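Long-range contacts in alkane monooxygenase (Geobacillus thermodenitrificans, PDB 3B9O), which belongs to the luciferase-like monooxygenases, flavin-dependent proteins built on a TIM barrel, and holds flavin mononucleotide in the structure: residues H25-R30 and Q379-P383; W39-A43 and L88-M92; P112-A116 and V167-W172; Y268-H274 and P425-I429; P356-D361 and E396-R400. One frame throughout, in Å; residues are numbered along the deposited sequence.

Interaction 1 (H25-R30 and Q379-P383); sequences HPENQR and QYVSP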
# COMPACT_ATOMS: atom_id res chain seq x y z
N HIS A 25 -1.20 -24.38 4.84
CA HIS A 25 -0.32 -24.59 5.98
C HIS A 25 -1.13 -24.69 7.30
O HIS A 25 -2.03 -23.89 7.55
CB HIS A 25 0.72 -23.47 6.04
CG HIS A 25 1.80 -23.72 7.05
ND1 HIS A 25 3.05 -24.20 6.70
CD2 HIS A 25 1.81 -23.59 8.39
CE1 HIS A 25 3.78 -24.32 7.79
NE2 HIS A 25 3.05 -23.96 8.83
N PRO A 26 -0.81 -25.69 8.15
CA PRO A 26 -1.67 -25.95 9.29
C PRO A 26 -1.73 -24.81 10.30
O PRO A 26 -2.61 -24.80 11.16
CB PRO A 26 -1.03 -27.19 9.95
CG PRO A 26 -0.08 -27.71 8.99
CD PRO A 26 0.35 -26.60 8.11
N GLU A 27 -0.80 -23.86 10.19
CA GLU A 27 -0.72 -22.78 11.15
C GLU A 27 -1.43 -21.51 10.66
O GLU A 27 -1.59 -20.58 11.41
CB GLU A 27 0.75 -22.48 11.51
CG GLU A 27 1.43 -23.54 12.40
CD GLU A 27 0.81 -23.67 13.79
OE1 GLU A 27 0.19 -24.72 14.07
OE2 GLU A 27 0.93 -22.73 14.62
N ASN A 28 -1.89 -21.52 9.41
CA ASN A 28 -2.35 -20.33 8.73
C ASN A 28 -3.79 -19.97 9.07
O ASN A 28 -4.56 -20.81 9.53
CB ASN A 28 -2.21 -20.54 7.20
CG ASN A 28 -1.81 -19.27 6.46
OD1 ASN A 28 -1.35 -19.30 5.30
ND2 ASN A 28 -1.97 -18.15 7.12
N GLN A 29 -4.14 -18.71 8.86
CA GLN A 29 -5.44 -18.18 9.21
C GLN A 29 -6.09 -17.37 8.08
O GLN A 29 -6.97 -16.57 8.36
CB GLN A 29 -5.29 -17.33 10.48
CG GLN A 29 -5.14 -18.20 11.72
CD GLN A 29 -5.10 -17.43 13.02
OE1 GLN A 29 -4.60 -17.95 14.01
NE2 GLN A 29 -5.63 -16.21 13.04
N ARG A 30 -5.65 -17.58 6.83
CA ARG A 30 -6.20 -16.92 5.64
C ARG A 30 -7.70 -17.11 5.44
O ARG A 30 -8.36 -16.22 4.91
CB ARG A 30 -5.51 -17.38 4.33
CG ARG A 30 -4.03 -17.06 4.21
CD ARG A 30 -3.68 -15.66 4.70
NE ARG A 30 -4.40 -14.57 4.04
CZ ARG A 30 -4.32 -13.28 4.40
NH1 ARG A 30 -3.54 -12.92 5.43
NH2 ARG A 30 -5.04 -12.36 3.75
N GLN A 379 3.79 -11.35 4.15
CA GLN A 379 3.51 -12.56 4.93
C GLN A 379 3.68 -13.86 4.13
O GLN A 379 3.27 -13.93 2.98
CB GLN A 379 2.08 -12.52 5.46
CG GLN A 379 1.79 -11.30 6.35
CD GLN A 379 0.32 -11.27 6.76
OE1 GLN A 379 -0.47 -10.52 6.20
NE2 GLN A 379 -0.05 -12.12 7.70
N TYR A 380 4.26 -14.87 4.76
CA TYR A 380 4.18 -16.24 4.26
C TYR A 380 3.07 -17.00 4.99
O TYR A 380 2.44 -17.87 4.41
CB TYR A 380 5.48 -17.00 4.48
CG TYR A 380 6.62 -16.61 3.57
CD1 TYR A 380 6.51 -16.71 2.19
CD2 TYR A 380 7.84 -16.20 4.10
CE1 TYR A 380 7.58 -16.36 1.33
CE2 TYR A 380 8.92 -15.86 3.27
CZ TYR A 380 8.78 -15.95 1.88
OH TYR A 380 9.83 -15.59 1.05
N VAL A 381 2.90 -16.69 6.28
CA VAL A 381 1.83 -17.32 7.06
C VAL A 381 1.23 -16.27 7.99
O VAL A 381 1.93 -15.37 8.47
CB VAL A 381 2.36 -18.64 7.80
CG1 VAL A 381 3.33 -18.31 8.92
CG2 VAL A 381 1.23 -19.44 8.34
N SER A 382 -0.09 -16.35 8.19
CA SER A 382 -0.81 -15.50 9.14
C SER A 382 -1.28 -16.29 10.37
O SER A 382 -1.99 -17.27 10.24
CB SER A 382 -2.03 -14.89 8.45
OG SER A 382 -1.62 -14.19 7.28
N PRO A 383 -0.98 -15.79 11.58
CA PRO A 383 -0.22 -14.59 11.90
C PRO A 383 1.28 -14.83 12.18
O PRO A 383 1.94 -13.92 12.65
CB PRO A 383 -0.89 -14.12 13.21
CG PRO A 383 -1.21 -15.42 13.89
CD PRO A 383 -1.60 -16.38 12.77
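The polar link between Arg30 and Ser382 is a single hydrogen bond, from Arg30 NH1 to Ser382 OG at 3.0 Å, with an N-H...O angle of 153°. The hydroxyl lies 2° out of the guanidinium plane, so the arginine meets it with its edge. Bends at chi2 and chi3 fold the Arg30 chain back toward the serine. NE binds Val15 O and NH2 binds Cys14 O, in the loop after strand 6-12, and NH2 also forms a salt bridge to Glu11 of that strand. The guanidinium is therefore held from several directions, which fixes its rotation.

The remaining side-chain contacts are van der Waals ones. Val381 CG2 rests 3.6 Å from Asn28 CG, the two side chains running past one another in opposite senses, and reaches His25 CD2 at 4.2 Å. Pro383, joined to Ser382 by a cis peptide bond, brings its CD against the extended side chain of Gln29. Between these groups the backbones come close: Asn28 CA makes a C-H...O contact with Ser382 O at 3.4 Å. A type I turn from His25 to Asn28, with Asn28 N bonded to His25 O, leads into this close approach.

Both segments are loops of the TIM barrel, following strands 6-12 and 374-378, which pair in parallel. Helix 289-302 covers His25 and Val381 through Ser298 and Phe299, Tyr38 of helix 36-48 packs on Arg30 and Ser382, and Pro383 is the N-cap of helix 384-399.

Interaction 2 (W39-A43 and L88-M92); sequences WTELA and LISAM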
# COMPACT_ATOMS: atom_id res chain seq x y z
N TRP A 39 -9.38 -9.33 11.85
CA TRP A 39 -8.89 -7.97 11.57
C TRP A 39 -8.61 -7.16 12.83
O TRP A 39 -7.55 -6.54 12.93
CB TRP A 39 -9.87 -7.26 10.62
CG TRP A 39 -9.92 -8.05 9.32
CD1 TRP A 39 -10.89 -8.94 8.92
CD2 TRP A 39 -8.89 -8.08 8.33
NE1 TRP A 39 -10.55 -9.49 7.68
CE2 TRP A 39 -9.33 -8.97 7.30
CE3 TRP A 39 -7.66 -7.37 8.16
CZ2 TRP A 39 -8.57 -9.21 6.14
CZ3 TRP A 39 -6.90 -7.60 7.03
CH2 TRP A 39 -7.34 -8.52 6.02
N THR A 40 -9.51 -7.20 13.80
CA THR A 40 -9.29 -6.46 15.06
C THR A 40 -8.11 -7.08 15.85
O THR A 40 -7.28 -6.35 16.39
CB THR A 40 -10.57 -6.40 15.94
OG1 THR A 40 -11.05 -7.72 16.25
CG2 THR A 40 -11.65 -5.57 15.23
N GLU A 41 -8.05 -8.40 15.91
CA GLU A 41 -6.92 -9.08 16.59
C GLU A 41 -5.60 -8.73 15.88
O GLU A 41 -4.60 -8.43 16.53
CB GLU A 41 -7.13 -10.58 16.55
CG GLU A 41 -8.16 -11.12 17.60
CD GLU A 41 -8.71 -12.51 17.23
OE1 GLU A 41 -8.06 -13.23 16.44
OE2 GLU A 41 -9.81 -12.85 17.71
N LEU A 42 -5.59 -8.79 14.55
CA LEU A 42 -4.42 -8.30 13.78
C LEU A 42 -3.97 -6.86 14.16
O LEU A 42 -2.79 -6.61 14.47
CB LEU A 42 -4.65 -8.45 12.27
CG LEU A 42 -3.52 -7.99 11.33
CD1 LEU A 42 -2.14 -8.69 11.67
CD2 LEU A 42 -3.89 -8.15 9.83
N ALA A 43 -4.93 -5.94 14.12
CA ALA A 43 -4.66 -4.54 14.42
C ALA A 43 -4.05 -4.43 15.82
O ALA A 43 -3.05 -3.73 16.02
CB ALA A 43 -5.97 -3.70 14.33
N LEU A 88 -13.13 -2.61 6.60
CA LEU A 88 -12.36 -3.12 7.74
C LEU A 88 -11.96 -2.04 8.70
O LEU A 88 -11.69 -2.31 9.87
CB LEU A 88 -11.07 -3.81 7.23
CG LEU A 88 -11.23 -5.06 6.34
CD1 LEU A 88 -9.86 -5.44 5.76
CD2 LEU A 88 -11.95 -6.21 7.11
N ILE A 89 -11.85 -0.82 8.20
CA ILE A 89 -11.06 0.18 8.88
C ILE A 89 -11.63 0.61 10.20
O ILE A 89 -10.88 0.69 11.20
CB ILE A 89 -10.72 1.41 7.96
CG1 ILE A 89 -10.02 0.95 6.65
CG2 ILE A 89 -9.84 2.41 8.72
CD1 ILE A 89 -8.72 0.08 6.89
N SER A 90 -12.93 0.88 10.26
CA SER A 90 -13.44 1.45 11.51
C SER A 90 -13.22 0.50 12.72
O SER A 90 -12.86 0.99 13.81
CB SER A 90 -14.88 1.95 11.42
OG SER A 90 -15.81 0.91 11.14
N ALA A 91 -13.49 -0.79 12.54
CA ALA A 91 -13.30 -1.77 13.66
C ALA A 91 -11.85 -1.79 14.14
O ALA A 91 -11.59 -1.83 15.35
CB ALA A 91 -13.71 -3.16 13.28
N MET A 92 -10.91 -1.79 13.18
CA MET A 92 -9.48 -1.84 13.50
C MET A 92 -9.02 -0.56 14.17
O MET A 92 -8.23 -0.61 15.10
CB MET A 92 -8.64 -2.17 12.27
CG MET A 92 -8.84 -3.57 11.71
SD MET A 92 -7.68 -4.02 10.40
CE MET A 92 -8.11 -2.75 9.20
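Leu88 lies over one face of the Trp39 indole and spreads both methyls across it. CD2 sits above the five-membered ring, 3.4 Å from its centroid and only 10° off the normal, which meets the geometry of a CH-pi contact. The second methyl, CD1, stands 3.6 Å above the indole plane and covers the six-membered side. Trp39 CG is anti to the carbonyl carbon (chi1 -61°), and chi2 of 101° turns this face to Leu88. Its NE1 is bound to the carbonyl of Tyr33, which fixes the rotation of the indole.

These residues join helix 36-48 to helix 89-94, two outer helices of the TIM barrel; Trp39 and Met92 also touch strand 53-57, through Leu56 and Leu54.

Met92 runs beside Trp39, pointing the same way. Its extended chain brings SD to 3.9 Å from Trp39 CB, in an oblique Met-aromatic contact whose sulfur is 5.4 Å from the centroid of the six-membered ring. Further along, Ala43 CB meets Met92 CB at 3.7 Å. The small side chains of Thr40 and Ala91 touch through CG2 and CB, also 3.7 Å apart, and here the backbones approach most closely, with Thr40 CA and Met92 CA separated by 4.9 Å.

Interaction 3 (P112-A116 and V167-W172); sequences PYGHA and VCYKLW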
# COMPACT_ATOMS: atom_id res chain seq x y z
N PRO A 112 -14.45 10.26 -8.10
CA PRO A 112 -13.76 10.91 -6.97
C PRO A 112 -14.63 11.56 -5.89
O PRO A 112 -14.16 11.71 -4.78
CB PRO A 112 -12.86 11.97 -7.66
CG PRO A 112 -13.51 12.16 -9.01
CD PRO A 112 -13.98 10.81 -9.39
N TYR A 113 -15.86 11.98 -6.22
CA TYR A 113 -16.67 12.72 -5.23
C TYR A 113 -17.07 11.79 -4.10
O TYR A 113 -17.05 12.21 -2.94
CB TYR A 113 -17.91 13.33 -5.87
CG TYR A 113 -18.62 14.39 -5.04
CD1 TYR A 113 -18.08 15.67 -4.90
CD2 TYR A 113 -19.85 14.12 -4.47
CE1 TYR A 113 -18.76 16.64 -4.18
CE2 TYR A 113 -20.56 15.10 -3.76
CZ TYR A 113 -20.01 16.35 -3.64
OH TYR A 113 -20.67 17.31 -2.92
N GLY A 114 -17.37 10.53 -4.46
CA GLY A 114 -17.75 9.50 -3.48
C GLY A 114 -16.54 9.04 -2.68
O GLY A 114 -16.62 8.88 -1.45
N HIS A 115 -15.40 8.87 -3.36
CA HIS A 115 -14.15 8.58 -2.71
C HIS A 115 -13.70 9.67 -1.73
O HIS A 115 -13.17 9.38 -0.64
CB HIS A 115 -13.02 8.33 -3.71
CG HIS A 115 -11.78 7.79 -3.07
ND1 HIS A 115 -10.57 8.44 -3.11
CD2 HIS A 115 -11.60 6.69 -2.29
CE1 HIS A 115 -9.67 7.74 -2.44
NE2 HIS A 115 -10.27 6.67 -1.93
N ALA A 116 -13.89 10.93 -2.10
CA ALA A 116 -13.43 12.00 -1.25
C ALA A 116 -14.16 11.98 0.09
O ALA A 116 -13.53 12.13 1.14
CB ALA A 116 -13.58 13.38 -1.95
N VAL A 167 -8.99 16.66 -8.21
CA VAL A 167 -10.37 16.76 -7.67
C VAL A 167 -10.40 16.52 -6.17
O VAL A 167 -10.98 17.33 -5.42
CB VAL A 167 -11.36 15.75 -8.38
CG1 VAL A 167 -12.72 15.76 -7.71
CG2 VAL A 167 -11.49 16.08 -9.90
N CYS A 168 -9.76 15.43 -5.72
CA CYS A 168 -9.70 15.10 -4.29
C CYS A 168 -8.97 16.19 -3.51
O CYS A 168 -9.49 16.68 -2.49
CB CYS A 168 -9.07 13.70 -4.09
SG CYS A 168 -10.18 12.42 -4.72
N TYR A 169 -7.81 16.63 -4.01
CA TYR A 169 -7.09 17.75 -3.34
C TYR A 169 -7.97 19.00 -3.20
O TYR A 169 -8.02 19.60 -2.12
CB TYR A 169 -5.82 18.18 -4.10
CG TYR A 169 -4.70 17.16 -4.25
CD1 TYR A 169 -3.85 17.22 -5.36
CD2 TYR A 169 -4.48 16.15 -3.29
CE1 TYR A 169 -2.81 16.32 -5.53
CE2 TYR A 169 -3.41 15.22 -3.44
CZ TYR A 169 -2.60 15.32 -4.58
OH TYR A 169 -1.55 14.45 -4.75
N LYS A 170 -8.68 19.41 -4.27
CA LYS A 170 -9.58 20.58 -4.17
C LYS A 170 -10.66 20.40 -3.10
O LYS A 170 -10.86 21.26 -2.28
CB LYS A 170 -10.23 20.90 -5.50
CG LYS A 170 -9.23 21.46 -6.55
CD LYS A 170 -9.84 21.37 -7.96
CE LYS A 170 -8.79 21.87 -8.94
NZ LYS A 170 -9.36 22.16 -10.25
N LEU A 171 -11.34 19.26 -3.12
CA LEU A 171 -12.31 18.90 -2.07
C LEU A 171 -11.75 18.92 -0.64
O LEU A 171 -12.30 19.54 0.29
CB LEU A 171 -12.97 17.53 -2.40
CG LEU A 171 -13.78 17.47 -3.71
CD1 LEU A 171 -14.17 16.05 -4.06
CD2 LEU A 171 -15.05 18.41 -3.63
N TRP A 172 -10.63 18.24 -0.46
CA TRP A 172 -10.05 18.05 0.85
C TRP A 172 -9.38 19.27 1.47
O TRP A 172 -9.42 19.42 2.67
CB TRP A 172 -9.04 16.91 0.80
CG TRP A 172 -9.64 15.55 0.61
CD1 TRP A 172 -10.85 15.12 1.07
CD2 TRP A 172 -9.01 14.41 -0.00
NE1 TRP A 172 -11.04 13.80 0.74
CE2 TRP A 172 -9.92 13.33 0.11
CE3 TRP A 172 -7.78 14.20 -0.65
CZ2 TRP A 172 -9.65 12.06 -0.45
CZ3 TRP A 172 -7.49 12.96 -1.19
CH2 TRP A 172 -8.43 11.89 -1.07
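The axes of segments 112-116 and 167-172 pass 9.6 Å apart and cross at -45°, with the chains running broadly in the same direction and Ala116 CA lying 5.7 Å from Cys168 CA. A wider pi-type turn occurs at 170-172.

Ala116 is central to the packing. Its CB is pressed against Leu171 CD1 at 3.5 Å, tighter than usual van der Waals contact, while its carbonyl oxygen receives the indole N-H of Trp172. That bond, from Trp172 NE1 to Ala116 O, is 3.0 Å long and nearly straight at 174°. The oxygen is close to the ring plane, but the donor is tilted 26° from the carbonyl plane, so the bond enters obliquely from the acceptor's standpoint. The same oxygen also takes a weak bond from Ser120 OG. With CG anti to the carbonyl carbon, Trp172 swings its indole toward the first helix, and its buried nitrogen has a partner.

Most of the other side-chain contacts are apolar. Pro112 CB meets Val167 CG1 at 3.8 Å and Cys168 SG at 4.0 Å, while Leu171 uses both methyls on Tyr113: CD1 reaches ring atom CD1, and CD2 approaches CE1, the two side chains crossing at about a right angle. Tyr113 OH continues outward to the carbonyl of Pro211.

The contact packs helix 112-125, which follows barrel strand 100-106, against the long helix 154-174. Strand 207-208 closes over it through Val208, which touches Tyr113 and Val167, and the His115 ring stacks on Phe105 of strand 100-106 and meets Trp132 of strand 130-135 edge-to-face.

Interaction 4 (Y268-H274 and P425-I429); sequences YGRNPDH and PDDHI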
# COMPACT_ATOMS: atom_id res chain seq x y z
N TYR A 268 8.71 19.43 -10.10
CA TYR A 268 7.44 19.79 -9.48
C TYR A 268 7.64 20.69 -8.26
O TYR A 268 6.67 21.06 -7.60
CB TYR A 268 6.62 18.52 -9.12
CG TYR A 268 6.38 17.63 -10.31
CD1 TYR A 268 7.05 16.43 -10.43
CD2 TYR A 268 5.49 17.99 -11.32
CE1 TYR A 268 6.83 15.61 -11.51
CE2 TYR A 268 5.26 17.17 -12.42
CZ TYR A 268 5.94 16.00 -12.51
OH TYR A 268 5.71 15.18 -13.61
N GLY A 269 8.88 21.05 -7.99
CA GLY A 269 9.19 21.97 -6.91
C GLY A 269 9.18 21.31 -5.53
O GLY A 269 9.11 22.00 -4.50
N ARG A 270 9.27 19.99 -5.52
CA ARG A 270 9.18 19.21 -4.28
C ARG A 270 10.54 18.96 -3.68
O ARG A 270 11.48 18.61 -4.41
CB ARG A 270 8.55 17.84 -4.57
CG ARG A 270 7.07 17.84 -4.84
CD ARG A 270 6.37 17.02 -3.75
NE ARG A 270 6.23 15.71 -4.27
CZ ARG A 270 5.90 14.60 -3.62
NH1 ARG A 270 5.65 14.54 -2.31
NH2 ARG A 270 5.79 13.52 -4.36
N ASN A 271 10.62 19.10 -2.36
CA ASN A 271 11.79 18.66 -1.62
C ASN A 271 11.78 17.12 -1.58
O ASN A 271 10.87 16.51 -1.04
CB ASN A 271 11.78 19.28 -0.24
CG ASN A 271 12.96 18.87 0.62
OD1 ASN A 271 13.75 17.95 0.30
ND2 ASN A 271 13.09 19.56 1.74
N PRO A 272 12.80 16.49 -2.16
CA PRO A 272 12.80 15.01 -2.27
C PRO A 272 12.80 14.28 -0.90
O PRO A 272 12.37 13.12 -0.81
CB PRO A 272 14.06 14.72 -3.10
CG PRO A 272 14.97 15.92 -2.82
CD PRO A 272 14.00 17.09 -2.77
N ASP A 273 13.26 14.96 0.15
CA ASP A 273 13.19 14.46 1.52
C ASP A 273 11.74 14.45 2.06
O ASP A 273 11.49 14.00 3.19
CB ASP A 273 14.09 15.29 2.44
CG ASP A 273 15.57 15.12 2.12
OD1 ASP A 273 15.98 14.10 1.47
OD2 ASP A 273 16.34 16.02 2.52
N HIS A 274 10.80 14.93 1.24
CA HIS A 274 9.39 14.90 1.61
C HIS A 274 8.71 13.65 1.00
O HIS A 274 7.50 13.56 1.01
CB HIS A 274 8.69 16.16 1.12
CG HIS A 274 9.00 17.38 1.93
ND1 HIS A 274 9.92 17.39 2.96
CD2 HIS A 274 8.52 18.64 1.84
CE1 HIS A 274 9.98 18.61 3.48
NE2 HIS A 274 9.14 19.38 2.82
N PRO A 425 2.84 19.41 3.21
CA PRO A 425 3.75 20.56 3.34
C PRO A 425 3.54 21.55 2.22
O PRO A 425 2.85 21.23 1.23
CB PRO A 425 5.14 19.93 3.26
CG PRO A 425 4.94 18.69 2.43
CD PRO A 425 3.55 18.18 2.83
N ASP A 426 4.09 22.76 2.38
CA ASP A 426 3.91 23.85 1.39
C ASP A 426 4.39 23.47 -0.01
O ASP A 426 3.92 24.02 -0.99
CB ASP A 426 4.70 25.08 1.84
CG ASP A 426 4.06 25.78 3.03
OD1 ASP A 426 2.82 25.65 3.24
OD2 ASP A 426 4.80 26.47 3.76
N ASP A 427 5.35 22.56 -0.09
CA ASP A 427 5.91 22.21 -1.41
C ASP A 427 5.19 21.08 -2.17
O ASP A 427 5.48 20.83 -3.35
CB ASP A 427 7.42 21.96 -1.35
CG ASP A 427 7.77 20.68 -0.66
OD1 ASP A 427 8.81 20.11 -0.97
OD2 ASP A 427 7.03 20.24 0.23
N HIS A 428 4.26 20.41 -1.49
CA HIS A 428 3.34 19.49 -2.17
C HIS A 428 2.34 20.22 -3.10
O HIS A 428 1.83 21.28 -2.75
CB HIS A 428 2.59 18.66 -1.13
CG HIS A 428 1.91 17.46 -1.71
ND1 HIS A 428 0.71 17.53 -2.38
CD2 HIS A 428 2.28 16.15 -1.72
CE1 HIS A 428 0.36 16.32 -2.79
NE2 HIS A 428 1.30 15.47 -2.40
N ILE A 429 2.02 19.66 -4.26
CA ILE A 429 1.11 20.35 -5.23
C ILE A 429 -0.34 20.63 -4.73
O ILE A 429 -0.98 21.62 -5.14
CB ILE A 429 1.11 19.63 -6.64
CG1 ILE A 429 0.66 18.18 -6.52
CG2 ILE A 429 2.52 19.66 -7.25
CD1 ILE A 429 0.35 17.55 -7.85
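Asp427 reaches across to the backbone of Asn271, where its OD1 accepts the amide N-H. The distance from Asn271 N to Asp427 OD1 is modelled as very short, 2.5 Å, so the length itself is doubtful, although the bond is nearly straight at 173°. This joins a loop of the TIM barrel, between helix 251-265 and strand 276-285, to the C-terminal tail.

In the same first shell, Asp427 CB packs on Gly269 O at 3.6 Å, and Arg270 CG lies 3.7 Å from Asp427 O. The aspartate thus lies along the backbone of residues 269-271. Its CG stands between the backbone N and the carbonyl carbon (chi1 72°), directing the carboxylate to the backbone N-H of Asn271. Pro425 packs obliquely against the His274 ring.

Further out, two turns shape the partners. A type I turn from Pro425 to His428 carries Asp427, closed by His428 N to Pro425 O. In the other segment, Asn271 forms an Asx turn, its OD1 accepting from Asp273 N above the carbonyl plane, and Asn271 CB lies over one face of the His274 ring.

Arg270 and His428 run side by side with their planes 72° apart. Both have their polar ends held by the end of helix 231-240 and the residue after it: Arg270 NH2 binds the carbonyls of Ala238 and Ala241, and His428 NE2 that of His240. Between the two side chains, Arg270 NH1 lies 3.8 Å from His428 CD2.

Interaction 5 (P356-D361 and E396-R400); sequences PKKVAD and ELQKR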
# COMPACT_ATOMS: atom_id res chain seq x y z
N PRO A 356 17.42 -13.01 14.46
CA PRO A 356 17.08 -11.58 14.48
C PRO A 356 18.26 -10.64 14.22
O PRO A 356 18.03 -9.59 13.63
CB PRO A 356 16.57 -11.33 15.89
CG PRO A 356 16.19 -12.70 16.43
CD PRO A 356 17.07 -13.68 15.73
N LYS A 357 19.46 -11.00 14.67
CA LYS A 357 20.62 -10.16 14.38
C LYS A 357 20.80 -10.04 12.87
O LYS A 357 20.95 -8.92 12.35
CB LYS A 357 21.93 -10.63 15.04
CG LYS A 357 23.07 -9.54 14.85
CD LYS A 357 24.44 -10.01 15.29
CE LYS A 357 25.50 -8.95 14.92
NZ LYS A 357 25.71 -8.97 13.41
N LYS A 358 20.77 -11.17 12.18
CA LYS A 358 20.89 -11.19 10.70
C LYS A 358 19.78 -10.40 10.00
O LYS A 358 20.06 -9.60 9.09
CB LYS A 358 20.93 -12.62 10.14
CG LYS A 358 20.97 -12.65 8.60
CD LYS A 358 21.35 -13.99 8.05
CE LYS A 358 21.27 -13.92 6.52
NZ LYS A 358 20.72 -15.14 5.92
N VAL A 359 18.53 -10.64 10.38
CA VAL A 359 17.40 -9.92 9.70
C VAL A 359 17.59 -8.42 9.84
O VAL A 359 17.44 -7.63 8.89
CB VAL A 359 16.01 -10.36 10.29
CG1 VAL A 359 14.83 -9.53 9.74
CG2 VAL A 359 15.79 -11.87 10.05
N ALA A 360 17.89 -8.00 11.06
CA ALA A 360 18.11 -6.61 11.36
C ALA A 360 19.29 -6.02 10.58
O ALA A 360 19.21 -4.88 10.04
CB ALA A 360 18.33 -6.45 12.88
N ASP A 361 20.40 -6.78 10.55
CA ASP A 361 21.56 -6.41 9.69
C ASP A 361 21.18 -6.14 8.23
O ASP A 361 21.57 -5.11 7.64
CB ASP A 361 22.68 -7.48 9.76
CG ASP A 361 23.40 -7.51 11.10
OD1 ASP A 361 23.30 -6.53 11.86
OD2 ASP A 361 24.06 -8.53 11.43
N GLU A 396 15.36 -6.62 18.79
CA GLU A 396 16.69 -6.46 18.19
C GLU A 396 16.84 -5.09 17.50
O GLU A 396 17.83 -4.38 17.70
CB GLU A 396 16.94 -7.59 17.19
CG GLU A 396 18.29 -7.47 16.41
CD GLU A 396 19.51 -7.79 17.27
OE1 GLU A 396 19.36 -8.43 18.35
OE2 GLU A 396 20.62 -7.39 16.84
N LEU A 397 15.87 -4.73 16.68
CA LEU A 397 15.82 -3.41 16.07
C LEU A 397 15.77 -2.29 17.12
O LEU A 397 16.42 -1.26 16.95
CB LEU A 397 14.57 -3.30 15.18
CG LEU A 397 14.60 -3.51 13.67
CD1 LEU A 397 15.91 -3.99 13.06
CD2 LEU A 397 13.31 -4.16 13.10
N GLN A 398 14.95 -2.47 18.15
CA GLN A 398 14.78 -1.45 19.22
C GLN A 398 16.07 -1.19 20.02
O GLN A 398 16.46 -0.03 20.23
CB GLN A 398 13.65 -1.86 20.17
CG GLN A 398 12.25 -1.72 19.55
CD GLN A 398 11.11 -2.30 20.39
OE1 GLN A 398 9.98 -1.78 20.34
NE2 GLN A 398 11.38 -3.36 21.14
N LYS A 399 16.75 -2.26 20.42
CA LYS A 399 18.02 -2.19 21.16
C LYS A 399 19.08 -1.42 20.35
O LYS A 399 19.92 -0.70 20.90
CB LYS A 399 18.46 -3.60 21.55
CG LYS A 399 19.94 -3.87 21.50
CD LYS A 399 20.28 -5.11 20.65
CE LYS A 399 20.18 -6.41 21.45
NZ LYS A 399 20.86 -7.53 20.70
N ARG A 400 19.03 -1.55 19.03
CA ARG A 400 19.98 -0.89 18.15
C ARG A 400 19.65 0.54 17.74
O ARG A 400 20.40 1.15 16.96
CB ARG A 400 20.08 -1.68 16.86
CG ARG A 400 20.73 -2.99 16.98
CD ARG A 400 20.97 -3.32 15.53
NE ARG A 400 21.10 -4.73 15.36
CZ ARG A 400 21.43 -5.31 14.22
NH1 ARG A 400 21.71 -4.61 13.12
NH2 ARG A 400 21.48 -6.60 14.22
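Arg400 lays its guanidinium over Ala360 and serves acceptors on both helices, forming with Lys357, Asp361, Glu396 and Lys399 a salt-bridge network between two outer helices of the TIM barrel, 356-370 and 384-399.

Across the contact, Arg400 NH1 donates to Asp361 OD1 at 2.8 Å, meeting that oxygen on its anti side. Arg400 NH2 adds a weak bond to the same oxygen and another weak one to Lys357 O at 3.0 Å. Both nitrogens share one carboxylate oxygen and the planes are 47° apart, so this is not a two-on-two pairing.

Within its own segment Arg400 grips Glu396 side-on: NE and NH2 both reach OE2, NH2 at 2.9 Å and on the anti lone pair. A bend at chi2 (73°) turns the Glu396 carboxylate to this place beside Arg400. OE2 lies in the guanidinium plane and is held by two N-H groups. The other oxygens are engaged as well. Lys399 NZ meets Glu396 OE1 from above the carboxylate plane, and Lys357 NZ takes the syn lone pair of Asp361 OD2 at 2.6 Å. Alternating acidic and basic groups would probably offset the like charges brought together here. A weak bond to Gln364 also engages Arg400 NH1.

The apolar part of the contact centres on Ala360 CB: Glu396 CG packs 3.7 Å from it, it stands 3.4 Å above one face of the Arg400 guanidinium, and it is tightly packed on Leu397, 3.5 Å from Leu397 CD1.

Along the chain, interaction 2 closes before interaction 3 opens, and both lie within the span bridged by interaction 1. Interaction 4 follows and encloses interaction 5, while interaction 1 alternates with each of these two. Strand 374-378 leads into 379-383, and helix 384-399 runs from there to interaction 5, about 24 Å away between centres. Tyr38 of helix 36-48 packs on interaction 1 and the same helix carries 39-43, the centres of interactions 1 and 2 being about 18 Å apart. Interactions 3 and 4 alone touch, Tyr169 OH lying 3.3 Å from His428 CE1. The contacts are spread round the outside and loop ends of the barrel, joining its helices and loops to each other and to the C-terminal tail.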